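Local coordinates for YjbQ family protein (Sulfolobus solfataricus, PDB 1VPH) that is of unknown function but belongs to the YjbQ (UPF0047) family, assembles as a trimer and carries a bound potassium ion, at residues 26-31 with 97-102; 130-133 with 139-142; 51-56 with 60-65; 80-85 with 104-109; 32-37 with 120-125. One frame throughout, in Å; residues are numbered along the deposited sequence.

Contact 1: 26-31 with 97-102; sequences RQFELV and NAHAHL. With K (potassium ion), chain K.
Phe28 and His99 meet where the loop leading into strand 29-32, an outer strand of the three-stranded antiparallel sheet in this YjbQ-like fold, comes up against the first turn of helix 98-107. The close part of the contact is aromatic. Phe28 CZ lies 3.4 Å from His99 CD2, and the rings approach from opposite directions with their planes at 38°, too oblique for either a stack or a T-shaped pair. His99 places CG between its backbone N and carbonyl carbon (chi1 75°), a torsion more easily borne in a first helical turn than deeper in a helix. Histidine suits this buried place because its carbons can pack on Phe28 while NE2 bonds to the backbone O of Leu133, which should hold the ring against turning. The methyl of Ala100 covers part of one face of the imidazole. Gln27 forms the looser, solvent side: an extended polar chain whose NE2 comes no nearer than 3.7 Å to His99 CE1, with the amide turned 67° from the ring, so it merely leans on it. The N-cap residue Asn97 and, from the first turn, His101 bind the potassium ion with His91, Asp95 and water. Asn65 of a neighbouring subunit bonds to ND1 of His101 and so helps orient its other nitrogen, NE2, which lies 2.2 Å from the potassium ion, short for that metal.

Contact 2: 130-133 with 139-142; sequences LVEL and ERHI. With PO4 (phosphate ion), chain L.
The carboxylate of Glu132 lies against the edge of the Arg140 guanidinium, their planes only 27° apart, and the phosphate meets another part of the same edge. Arg140 grips Glu132 side-on: NE bonds to OE1 at 3.0 Å, while NH2 reaches the syn lone pair of OE2 at 2.6 Å in an almost straight bond of 177°. A bend at chi2 of Arg140 (-54°) helps bring this edge round, although the two side chains cross at about a right angle. Thr24 OG1 also bonds to OE1 and the backbone N of Asp134 to OE2, so the carboxylate's rotation is probably fixed. NH2 also bonds to Thr59 OG1, and NH1 to phosphate O4 at 2.9 Å. Glutamate suits its place, since it probably balances the arginine's charge and aims it, as a second-shell residue. Beside this polar pair, Leu130 CD2 packs 3.9 Å from Arg140 CB, and Leu130 CB lies 4.3 Å from Ile142 CD1. The strands belong to different sheets, with axes 9.6 Å apart, so side chains alone bridge them. The phosphate, probably from the crystallisation liquor, is also held by His57, Ser58, Thr59 and Arg137, which with Arg140 line what looks like an anion pocket between two packed antiparallel sheets.

Contact 3: 51-56 with 60-65; sequences CLIFVA and AAIVAN
Ala60 opens the second strand facing Val55, whose CG2 rests 3.8 Å from the backbone O of Ala60. A small residue fits here, since the valine methyl packs on the main chain. At Ala61 the methyl turns away, and Val55 CG2 meets its CA instead, at 4.1 Å. Ile62 then carries most of the contact. With CG1 anti to the carbonyl carbon (chi1 -66°) and a further bend at chi2, its CD1 swings to within 3.6 Å of Val55 CG1, while the other branch, CG2, touches Ile53 CG2 at 3.9 Å. The two branches of one beta-branched residue thus serve two neighbours on strand 49-55, and Leu130 packs on it as well. Shortening Ile62 to alanine would probably open a gap between the sheets and leave Val55 CG1 and Ile53 CG2 without this partner. Farther on, the strand diverges from its mate, and at its end Asn65 turns to another task, bonding to His101 and Ser58 of a neighbouring subunit. Two consecutive strands that face each other through side chains, each hydrogen-bonded into a different sheet, form a beta-arch; its short turn holds His57, Ser58 and Thr59, which bind the phosphate.

Contact 4: 80-85 with 104-109; sequences KEFTEP and ATFLGA
Phe82 drives its edge into the face of Phe106. The planes stand at 82° and the centroids are 4.8 Å apart, a T-shaped pair in which Phe82 CZ sits over the centre of the other ring, 3.4 Å above its plane. CE2, the next atom along that edge, lies 3.7 Å from Phe106 CG, so the pointing edge is CE2-CZ rather than a single atom. The geometry sets the slightly positive ring hydrogens of Phe82 against the electron-rich face of Phe106. Phe82 reaches across because its CG is anti to the backbone N (chi1 176°), sending the ring from the last turn of helix 69-83 toward helix 98-107. The meeting joins the C-terminal ends of these, two of the helices that pack on the sheets in this YjbQ-like fold, and it lies in the trimer interface. Phe82 also makes a cation-pi contact with Lys78 of a second subunit and meets Phe82 of a third edge-to-face, while Phe106 packs on Leu107 of the second. Replacing Phe106 with alanine would probably rob the Phe82 edge of its aromatic face and leave a gap between the helix ends. Just past Phe106 the helix stops: Gly108 N bonds to Ala104 O at 2.8 Å, and with the positive phi there (99°) a CB on Gly108 would press on the carbonyl O of Leu107.

Contact 5: 32-37 with 120-125; sequences DITDQV and LVRGTW
Thr34 turns its two branches to different tasks: at chi1 -46° OG1 is anti to the carbonyl carbon, and CG2, anti to the backbone N, points at Arg122. The arginine starts between its own backbone N and carbonyl carbon (chi1 67°), runs extended from CG to NE, and then turns its flat end across the chain at chi4 (83°), presenting a guanidinium face. The methyl Thr34 CG2 sits over the centre of that face, 3.5 Å from Arg122 CZ. Arg122 NH1 bonds to the backbone O of Gln126, which steadies the group in the loop. Deeper in, Val37 CG1 packs on Leu120 CD2 at 3.9 Å, and the two side chains, crossing at about a right angle, continue the apolar core toward Cys51. Threonine suits the first turn of helix 34-44 for a further reason. Asp32 OD1 accepts Thr34 OG1 at 2.7 Å and Thr34 N at 2.9 Å, the latter closing an Asx turn, while Ile128 N also bonds to Thr34 OG1. The methyl is thereby fixed in direction. Van der Waals contact thus joins the start of the helix to the end of strand 119-120 and the loop after it: a cationic plane lies flat on a methyl while NH1 bonds to Gln126 O, so covering one face need not cost the group that bond.

How the contacts relate
Contact 3 lies at the core, its centre about 2 Å from that of the chain, and is purely aliphatic. Contact 2 joins the same two sheets farther from the chain's centre, where the hydrocarbon layer gives way to a salt bridge and an anion pocket. Contacts 1 and 4 share helix 98-107 and rely on aromatic rings; the first is partly open beside the potassium site, the second buried among subunits. Contact 5 sits on the opposite side of the chain's centre from both, yet Val37 and Leu120 touch Cys51 of contact 3. Backbone bonds join contacts 1, 2 and 3, Glu29 to Glu132 and Ala61 to Val131, and Val55 to Ala109 ties contact 3 to contact 4.

Contact 1: 26-31 with 97-102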
# COMPACT_ATOMS: atom_id res chain seq x y z
N ARG C 26 8.76 -13.86 18.74
CA ARG C 26 7.54 -14.66 18.65
C ARG C 26 7.13 -14.89 17.21
O ARG C 26 7.56 -14.16 16.33
CB ARG C 26 6.36 -13.95 19.35
CG ARG C 26 6.25 -14.27 20.83
CD ARG C 26 7.35 -13.64 21.62
N GLN C 27 6.25 -15.88 16.99
CA GLN C 27 5.75 -16.19 15.64
C GLN C 27 5.05 -14.99 15.02
O GLN C 27 5.36 -14.63 13.89
CB GLN C 27 4.78 -17.40 15.59
CG GLN C 27 4.24 -17.67 14.17
CD GLN C 27 3.34 -18.93 14.03
OE1 GLN C 27 2.32 -19.08 14.71
NE2 GLN C 27 3.72 -19.80 13.11
N PHE C 28 4.11 -14.39 15.77
CA PHE C 28 3.42 -13.16 15.42
C PHE C 28 3.86 -12.01 16.36
O PHE C 28 3.79 -12.14 17.59
CB PHE C 28 1.91 -13.28 15.55
CG PHE C 28 1.27 -14.16 14.50
CD1 PHE C 28 1.19 -15.53 14.68
CD2 PHE C 28 0.74 -13.62 13.36
CE1 PHE C 28 0.60 -16.33 13.73
CE2 PHE C 28 0.15 -14.44 12.40
CZ PHE C 28 0.08 -15.78 12.59
N GLU C 29 4.30 -10.91 15.80
CA GLU C 29 4.82 -9.83 16.61
C GLU C 29 4.72 -8.51 15.84
O GLU C 29 4.85 -8.49 14.62
CB GLU C 29 6.25 -10.16 16.94
CG GLU C 29 6.89 -9.32 18.01
CD GLU C 29 8.33 -9.79 18.28
OE1 GLU C 29 8.47 -10.86 18.89
OE2 GLU C 29 9.31 -9.12 17.89
N LEU C 30 4.40 -7.44 16.56
CA LEU C 30 4.50 -6.08 16.00
C LEU C 30 5.65 -5.41 16.71
O LEU C 30 5.72 -5.46 17.94
CB LEU C 30 3.23 -5.30 16.31
CG LEU C 30 1.97 -5.54 15.51
CD1 LEU C 30 0.86 -4.66 16.09
CD2 LEU C 30 2.18 -5.23 14.05
N VAL C 31 6.55 -4.80 15.95
CA VAL C 31 7.69 -4.08 16.55
C VAL C 31 7.66 -2.64 16.09
O VAL C 31 7.70 -2.37 14.89
CB VAL C 31 9.01 -4.76 16.16
CG1 VAL C 31 10.16 -4.00 16.76
CG2 VAL C 31 8.97 -6.23 16.71
N ASN C 97 4.46 -22.02 6.56
CA ASN C 97 4.26 -20.61 6.83
C ASN C 97 3.40 -19.93 5.75
O ASN C 97 3.51 -18.74 5.54
CB ASN C 97 5.60 -19.91 6.99
CG ASN C 97 6.41 -19.87 5.71
OD1 ASN C 97 6.06 -20.51 4.69
ND2 ASN C 97 7.52 -19.16 5.75
N ALA C 98 2.54 -20.71 5.07
CA ALA C 98 1.63 -20.16 4.07
C ALA C 98 0.88 -18.97 4.62
O ALA C 98 0.79 -17.97 3.94
CB ALA C 98 0.67 -21.18 3.57
N HIS C 99 0.38 -19.09 5.85
CA HIS C 99 -0.38 -18.01 6.47
C HIS C 99 0.42 -16.71 6.47
O HIS C 99 -0.15 -15.62 6.26
CB HIS C 99 -0.74 -18.39 7.90
CG HIS C 99 0.43 -18.30 8.85
ND1 HIS C 99 1.34 -19.32 8.99
CD2 HIS C 99 0.88 -17.28 9.61
CE1 HIS C 99 2.27 -18.95 9.85
NE2 HIS C 99 2.02 -17.71 10.24
N ALA C 100 1.72 -16.81 6.73
CA ALA C 100 2.59 -15.64 6.83
C ALA C 100 2.74 -14.94 5.49
O ALA C 100 2.68 -13.72 5.40
CB ALA C 100 3.97 -16.06 7.38
N HIS C 101 2.90 -15.73 4.45
CA HIS C 101 2.95 -15.20 3.09
C HIS C 101 1.62 -14.50 2.69
O HIS C 101 1.62 -13.45 2.07
CB HIS C 101 3.17 -16.32 2.08
CG HIS C 101 4.53 -16.95 2.15
ND1 HIS C 101 5.64 -16.33 1.63
CD2 HIS C 101 4.95 -18.13 2.64
CE1 HIS C 101 6.69 -17.11 1.79
NE2 HIS C 101 6.30 -18.21 2.42
N LEU C 102 0.49 -15.10 3.08
CA LEU C 102 -0.82 -14.50 2.81
C LEU C 102 -1.00 -13.16 3.49
O LEU C 102 -1.40 -12.22 2.87
CB LEU C 102 -1.92 -15.47 3.22
CG LEU C 102 -2.02 -16.79 2.44
CD1 LEU C 102 -3.16 -17.67 2.99
CD2 LEU C 102 -2.23 -16.58 0.99
K K K . 7.34 -20.12 2.85
O HOH W 1 8.42 -20.30 1.13

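Contact 2: 130-133 with 139-142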
# COMPACT_ATOMS: atom_id res chain seq x y z
N LEU C 130 6.95 -2.92 12.11
CA LEU C 130 7.29 -4.16 11.45
C LEU C 130 6.32 -5.21 11.90
O LEU C 130 6.09 -5.40 13.14
CB LEU C 130 8.71 -4.59 11.84
CG LEU C 130 8.96 -6.01 11.30
CD1 LEU C 130 9.10 -5.92 9.79
CD2 LEU C 130 10.17 -6.65 11.92
N VAL C 131 5.69 -5.89 10.94
CA VAL C 131 4.75 -6.97 11.28
C VAL C 131 5.49 -8.28 11.00
O VAL C 131 5.87 -8.54 9.86
CB VAL C 131 3.41 -6.92 10.44
CG1 VAL C 131 2.41 -7.97 11.00
CG2 VAL C 131 2.79 -5.57 10.38
N GLU C 132 5.74 -9.06 12.05
CA GLU C 132 6.33 -10.37 11.92
C GLU C 132 5.23 -11.39 11.93
O GLU C 132 4.35 -11.33 12.83
CB GLU C 132 7.26 -10.69 13.11
CG GLU C 132 7.69 -12.14 13.16
CD GLU C 132 8.60 -12.47 11.99
OE1 GLU C 132 9.80 -12.22 12.14
OE2 GLU C 132 8.12 -12.92 10.92
N LEU C 133 5.22 -12.27 10.94
CA LEU C 133 4.21 -13.34 10.86
C LEU C 133 4.78 -14.73 10.86
O LEU C 133 4.00 -15.70 10.92
CB LEU C 133 3.30 -13.19 9.61
CG LEU C 133 2.46 -11.91 9.46
CD1 LEU C 133 1.45 -12.01 8.33
CD2 LEU C 133 1.75 -11.55 10.78
N GLU C 139 17.15 -11.89 11.95
CA GLU C 139 17.41 -10.65 11.23
C GLU C 139 16.30 -10.34 10.24
O GLU C 139 16.24 -10.87 9.12
CB GLU C 139 18.80 -10.67 10.56
CG GLU C 139 19.15 -9.39 9.76
CD GLU C 139 20.52 -9.40 9.07
OE1 GLU C 139 21.30 -10.38 9.16
OE2 GLU C 139 20.81 -8.37 8.43
N ARG C 140 15.41 -9.47 10.67
CA ARG C 140 14.49 -8.79 9.74
C ARG C 140 15.12 -7.47 9.38
O ARG C 140 15.53 -6.72 10.28
CB ARG C 140 13.15 -8.55 10.38
CG ARG C 140 12.35 -9.80 10.68
CD ARG C 140 12.20 -10.65 9.44
NE ARG C 140 11.02 -11.53 9.52
CZ ARG C 140 10.62 -12.30 8.53
NH1 ARG C 140 11.29 -12.31 7.40
NH2 ARG C 140 9.51 -13.07 8.68
N HIS C 141 15.25 -7.23 8.08
CA HIS C 141 15.89 -6.05 7.55
C HIS C 141 14.80 -5.12 6.97
O HIS C 141 14.06 -5.49 6.08
CB HIS C 141 16.87 -6.41 6.48
CG HIS C 141 17.53 -5.23 5.85
ND1 HIS C 141 18.14 -5.29 4.62
CD2 HIS C 141 17.66 -3.95 6.27
CE1 HIS C 141 18.61 -4.10 4.30
NE2 HIS C 141 18.34 -3.27 5.28
N ILE C 142 14.74 -3.91 7.52
CA ILE C 142 13.88 -2.86 7.01
C ILE C 142 14.76 -1.79 6.33
O ILE C 142 15.70 -1.27 6.94
CB ILE C 142 13.11 -2.17 8.14
CG1 ILE C 142 12.25 -3.17 8.95
CG2 ILE C 142 12.19 -1.07 7.60
CD1 ILE C 142 12.42 -3.07 10.43
P PO4 L . 11.31 -14.10 4.04
O1 PO4 L . 11.55 -15.44 4.62
O2 PO4 L . 10.96 -14.19 2.55
O3 PO4 L . 12.57 -13.27 4.05
O4 PO4 L . 10.36 -13.28 4.88

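Contact 3: 51-56 with 60-65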
# COMPACT_ATOMS: atom_id res chain seq x y z
N CYS C 51 9.30 9.32 2.44
CA CYS C 51 10.05 8.33 3.18
C CYS C 51 9.37 6.98 2.88
O CYS C 51 8.17 6.80 3.21
CB CYS C 51 10.05 8.65 4.65
SG CYS C 51 10.74 7.34 5.68
N LEU C 52 10.12 6.10 2.23
CA LEU C 52 9.76 4.73 1.97
C LEU C 52 10.33 3.83 3.06
O LEU C 52 11.52 3.81 3.31
CB LEU C 52 10.35 4.28 0.61
CG LEU C 52 10.15 2.83 0.18
CD1 LEU C 52 8.64 2.47 -0.01
CD2 LEU C 52 10.91 2.45 -1.11
N ILE C 53 9.45 3.04 3.69
CA ILE C 53 9.85 2.06 4.68
C ILE C 53 9.44 0.70 4.13
O ILE C 53 8.24 0.44 3.93
CB ILE C 53 9.08 2.31 6.00
CG1 ILE C 53 9.30 3.74 6.49
CG2 ILE C 53 9.47 1.28 7.05
CD1 ILE C 53 8.11 4.63 6.34
N PHE C 54 10.42 -0.16 3.88
CA PHE C 54 10.27 -1.35 3.00
C PHE C 54 10.98 -2.56 3.61
O PHE C 54 12.10 -2.44 4.10
CB PHE C 54 10.82 -1.02 1.62
CG PHE C 54 10.85 -2.19 0.65
CD1 PHE C 54 9.76 -2.47 -0.18
CD2 PHE C 54 11.96 -3.01 0.57
CE1 PHE C 54 9.81 -3.57 -1.04
CE2 PHE C 54 11.98 -4.12 -0.31
CZ PHE C 54 10.92 -4.36 -1.11
N VAL C 55 10.28 -3.70 3.61
CA VAL C 55 10.91 -4.98 3.99
C VAL C 55 11.05 -5.86 2.77
O VAL C 55 10.10 -6.12 2.00
CB VAL C 55 10.19 -5.73 5.10
CG1 VAL C 55 10.13 -4.92 6.33
CG2 VAL C 55 8.83 -6.07 4.70
N ALA C 56 12.24 -6.36 2.59
CA ALA C 56 12.54 -7.29 1.51
C ALA C 56 12.30 -8.74 1.95
O ALA C 56 13.22 -9.57 1.91
CB ALA C 56 13.98 -7.14 1.08
N ALA C 60 6.95 -11.00 6.32
CA ALA C 60 6.79 -9.84 7.14
C ALA C 60 6.20 -8.68 6.34
O ALA C 60 6.13 -8.71 5.09
CB ALA C 60 8.13 -9.44 7.77
N ALA C 61 5.72 -7.67 7.06
CA ALA C 61 5.09 -6.53 6.42
C ALA C 61 5.40 -5.25 7.19
O ALA C 61 5.97 -5.30 8.28
CB ALA C 61 3.56 -6.72 6.29
N ILE C 62 4.98 -4.12 6.62
CA ILE C 62 5.10 -2.79 7.29
C ILE C 62 3.74 -2.20 7.35
O ILE C 62 3.06 -2.19 6.32
CB ILE C 62 6.03 -1.85 6.51
CG1 ILE C 62 7.50 -2.38 6.51
CG2 ILE C 62 5.99 -0.44 7.10
CD1 ILE C 62 8.19 -2.41 7.95
N VAL C 63 3.28 -1.79 8.56
CA VAL C 63 1.99 -1.11 8.70
C VAL C 63 2.14 0.14 9.54
O VAL C 63 3.16 0.36 10.16
CB VAL C 63 0.86 -2.02 9.30
CG1 VAL C 63 0.62 -3.19 8.40
CG2 VAL C 63 1.16 -2.44 10.74
N ALA C 64 1.09 0.94 9.62
CA ALA C 64 1.11 2.08 10.52
C ALA C 64 -0.21 2.20 11.28
O ALA C 64 -1.32 2.09 10.71
CB ALA C 64 1.43 3.33 9.74
N ASN C 65 -0.10 2.25 12.59
CA ASN C 65 -1.29 2.45 13.41
C ASN C 65 -0.90 2.85 14.81
O ASN C 65 0.24 3.24 15.03
CB ASN C 65 -2.23 1.26 13.36
CG ASN C 65 -3.62 1.70 13.29
OD1 ASN C 65 -4.27 1.85 14.33
ND2 ASN C 65 -4.08 2.07 12.05

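Contact 4: 80-85 with 104-109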
# COMPACT_ATOMS: atom_id res chain seq x y z
N LYS C 80 -4.00 -13.27 12.36
CA LYS C 80 -4.02 -14.71 12.54
C LYS C 80 -5.31 -15.36 12.05
O LYS C 80 -5.27 -16.40 11.39
CB LYS C 80 -3.83 -15.06 14.04
CG LYS C 80 -3.27 -16.44 14.29
CD LYS C 80 -2.95 -16.63 15.79
N GLU C 81 -6.45 -14.78 12.41
CA GLU C 81 -7.75 -15.31 12.01
C GLU C 81 -7.93 -15.29 10.49
O GLU C 81 -8.48 -16.25 9.91
CB GLU C 81 -8.84 -14.53 12.71
CG GLU C 81 -8.85 -14.87 14.20
CD GLU C 81 -9.87 -14.07 15.01
OE1 GLU C 81 -10.53 -13.18 14.41
OE2 GLU C 81 -10.03 -14.36 16.23
N PHE C 82 -7.48 -14.20 9.87
CA PHE C 82 -7.54 -14.01 8.45
C PHE C 82 -6.63 -14.94 7.63
O PHE C 82 -7.03 -15.40 6.58
CB PHE C 82 -7.12 -12.59 8.17
CG PHE C 82 -7.02 -12.23 6.73
CD1 PHE C 82 -8.17 -12.06 5.96
CD2 PHE C 82 -5.79 -11.97 6.17
CE1 PHE C 82 -8.07 -11.68 4.64
CE2 PHE C 82 -5.69 -11.62 4.85
CZ PHE C 82 -6.84 -11.47 4.09
N THR C 83 -5.43 -15.22 8.15
CA THR C 83 -4.43 -15.99 7.41
C THR C 83 -4.50 -17.50 7.68
O THR C 83 -3.95 -18.28 6.89
CB THR C 83 -3.00 -15.53 7.73
OG1 THR C 83 -2.73 -15.75 9.12
CG2 THR C 83 -2.77 -14.08 7.36
N GLU C 84 -5.10 -17.88 8.82
CA GLU C 84 -5.32 -19.29 9.18
C GLU C 84 -4.06 -20.15 9.31
O GLU C 84 -3.81 -21.05 8.48
CB GLU C 84 -6.27 -19.92 8.19
CG GLU C 84 -7.55 -19.19 8.10
CD GLU C 84 -8.59 -19.94 7.33
OE1 GLU C 84 -9.18 -20.89 7.91
OE2 GLU C 84 -8.80 -19.60 6.14
N PRO C 85 -3.23 -19.88 10.34
CA PRO C 85 -2.02 -20.68 10.44
C PRO C 85 -2.25 -22.18 10.48
O PRO C 85 -1.37 -22.89 10.01
CB PRO C 85 -1.38 -20.16 11.72
CG PRO C 85 -1.89 -18.76 11.79
CD PRO C 85 -3.27 -18.84 11.36
N ALA C 104 1.35 -11.09 4.59
CA ALA C 104 2.28 -10.12 4.04
C ALA C 104 1.80 -9.64 2.66
O ALA C 104 1.89 -8.46 2.33
CB ALA C 104 3.64 -10.71 3.92
N THR C 105 1.27 -10.57 1.88
CA THR C 105 0.74 -10.25 0.54
C THR C 105 -0.36 -9.18 0.65
O THR C 105 -0.39 -8.23 -0.13
CB THR C 105 0.19 -11.51 -0.18
OG1 THR C 105 1.25 -12.44 -0.48
CG2 THR C 105 -0.51 -11.14 -1.45
N PHE C 106 -1.29 -9.36 1.57
CA PHE C 106 -2.37 -8.39 1.81
C PHE C 106 -1.89 -7.11 2.43
O PHE C 106 -2.34 -6.05 2.03
CB PHE C 106 -3.47 -8.98 2.66
CG PHE C 106 -4.50 -9.73 1.87
CD1 PHE C 106 -4.22 -11.00 1.37
CD2 PHE C 106 -5.73 -9.15 1.59
CE1 PHE C 106 -5.17 -11.68 0.60
CE2 PHE C 106 -6.68 -9.83 0.86
CZ PHE C 106 -6.38 -11.11 0.37
N LEU C 107 -0.98 -7.19 3.41
CA LEU C 107 -0.63 -6.01 4.20
C LEU C 107 0.28 -5.11 3.40
O LEU C 107 0.23 -3.90 3.56
CB LEU C 107 0.05 -6.42 5.47
CG LEU C 107 -0.94 -7.06 6.48
CD1 LEU C 107 -0.25 -7.72 7.65
CD2 LEU C 107 -1.95 -6.00 6.93
N GLY C 108 1.16 -5.73 2.65
CA GLY C 108 2.16 -5.02 1.86
C GLY C 108 3.53 -4.95 2.56
O GLY C 108 3.64 -4.80 3.78
N ALA C 109 4.58 -4.94 1.74
CA ALA C 109 5.96 -4.82 2.22
C ALA C 109 6.38 -3.42 2.57
O ALA C 109 7.49 -3.24 3.14
CB ALA C 109 6.87 -5.29 1.14

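Contact 5: 32-37 with 120-125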
# COMPACT_ATOMS: atom_id res chain seq x y z
N ASP C 32 7.54 -1.72 17.06
CA ASP C 32 7.46 -0.27 16.77
C ASP C 32 8.83 0.26 16.34
O ASP C 32 9.80 0.11 17.08
CB ASP C 32 6.97 0.52 18.01
CG ASP C 32 6.44 1.88 17.66
OD1 ASP C 32 7.09 2.58 16.83
OD2 ASP C 32 5.34 2.25 18.20
N ILE C 33 8.91 0.83 15.15
CA ILE C 33 10.15 1.35 14.59
C ILE C 33 10.07 2.82 14.30
O ILE C 33 10.96 3.40 13.67
CB ILE C 33 10.59 0.57 13.34
CG1 ILE C 33 9.55 0.71 12.22
CG2 ILE C 33 10.82 -0.85 13.72
CD1 ILE C 33 10.06 0.20 10.86
N THR C 34 9.01 3.46 14.80
CA THR C 34 8.74 4.86 14.49
C THR C 34 9.91 5.80 14.80
O THR C 34 10.31 6.59 13.94
CB THR C 34 7.46 5.43 15.24
OG1 THR C 34 6.36 4.51 15.14
CG2 THR C 34 7.09 6.77 14.65
N ASP C 35 10.48 5.68 16.00
CA ASP C 35 11.56 6.59 16.43
C ASP C 35 12.82 6.40 15.59
O ASP C 35 13.45 7.40 15.27
CB ASP C 35 11.83 6.54 17.95
CG ASP C 35 10.67 7.15 18.79
OD1 ASP C 35 9.74 7.83 18.24
OD2 ASP C 35 10.71 7.00 20.03
N GLN C 36 13.11 5.16 15.16
CA GLN C 36 14.25 4.85 14.30
C GLN C 36 14.05 5.42 12.94
O GLN C 36 14.97 5.99 12.38
CB GLN C 36 14.40 3.35 14.26
CG GLN C 36 15.75 2.82 14.09
CD GLN C 36 16.69 3.13 15.26
OE1 GLN C 36 17.21 4.25 15.33
NE2 GLN C 36 17.02 2.12 16.10
N VAL C 37 12.83 5.29 12.39
CA VAL C 37 12.55 5.91 11.09
C VAL C 37 12.71 7.43 11.16
O VAL C 37 13.34 8.07 10.30
CB VAL C 37 11.13 5.55 10.61
CG1 VAL C 37 10.79 6.33 9.29
CG2 VAL C 37 11.00 4.04 10.42
N LEU C 120 8.84 13.87 9.41
CA LEU C 120 7.94 12.83 8.94
C LEU C 120 6.54 13.37 9.20
O LEU C 120 6.25 13.85 10.31
CB LEU C 120 8.14 11.53 9.73
CG LEU C 120 7.86 10.13 9.25
CD1 LEU C 120 8.48 9.82 7.89
CD2 LEU C 120 8.32 9.11 10.37
N VAL C 121 5.69 13.34 8.19
CA VAL C 121 4.30 13.73 8.37
C VAL C 121 3.56 12.50 8.82
O VAL C 121 3.57 11.49 8.11
CB VAL C 121 3.70 14.28 7.06
CG1 VAL C 121 2.21 14.53 7.18
CG2 VAL C 121 4.44 15.59 6.66
N ARG C 122 2.96 12.56 10.00
CA ARG C 122 2.16 11.47 10.50
C ARG C 122 1.28 11.91 11.63
O ARG C 122 1.55 12.91 12.32
CB ARG C 122 3.05 10.36 10.96
CG ARG C 122 3.86 10.69 12.15
CD ARG C 122 4.81 9.57 12.42
NE ARG C 122 5.57 9.91 13.58
CZ ARG C 122 5.15 9.72 14.83
NH1 ARG C 122 3.99 9.14 15.11
NH2 ARG C 122 5.94 10.12 15.81
N GLY C 123 0.23 11.16 11.87
CA GLY C 123 -0.68 11.53 12.93
C GLY C 123 -0.08 11.29 14.29
O GLY C 123 0.91 10.54 14.45
N THR C 124 -0.70 11.92 15.29
CA THR C 124 -0.34 11.69 16.67
C THR C 124 -0.36 10.19 17.00
O THR C 124 0.50 9.74 17.75
CB THR C 124 -1.24 12.51 17.62
OG1 THR C 124 -1.20 13.91 17.25
CG2 THR C 124 -0.82 12.34 19.08
N TRP C 125 -1.33 9.44 16.45
CA TRP C 125 -1.50 8.03 16.83
C TRP C 125 -1.19 7.08 15.67
O TRP C 125 -1.70 5.98 15.60
CB TRP C 125 -2.86 7.83 17.46
CG TRP C 125 -2.95 8.69 18.71
CD1 TRP C 125 -2.31 8.48 19.91
CD2 TRP C 125 -3.64 9.92 18.83
NE1 TRP C 125 -2.61 9.49 20.78
CE2 TRP C 125 -3.43 10.39 20.14
CE3 TRP C 125 -4.44 10.66 17.96
CZ2 TRP C 125 -3.98 11.58 20.60
CZ3 TRP C 125 -5.00 11.82 18.42
CH2 TRP C 125 -4.76 12.28 19.72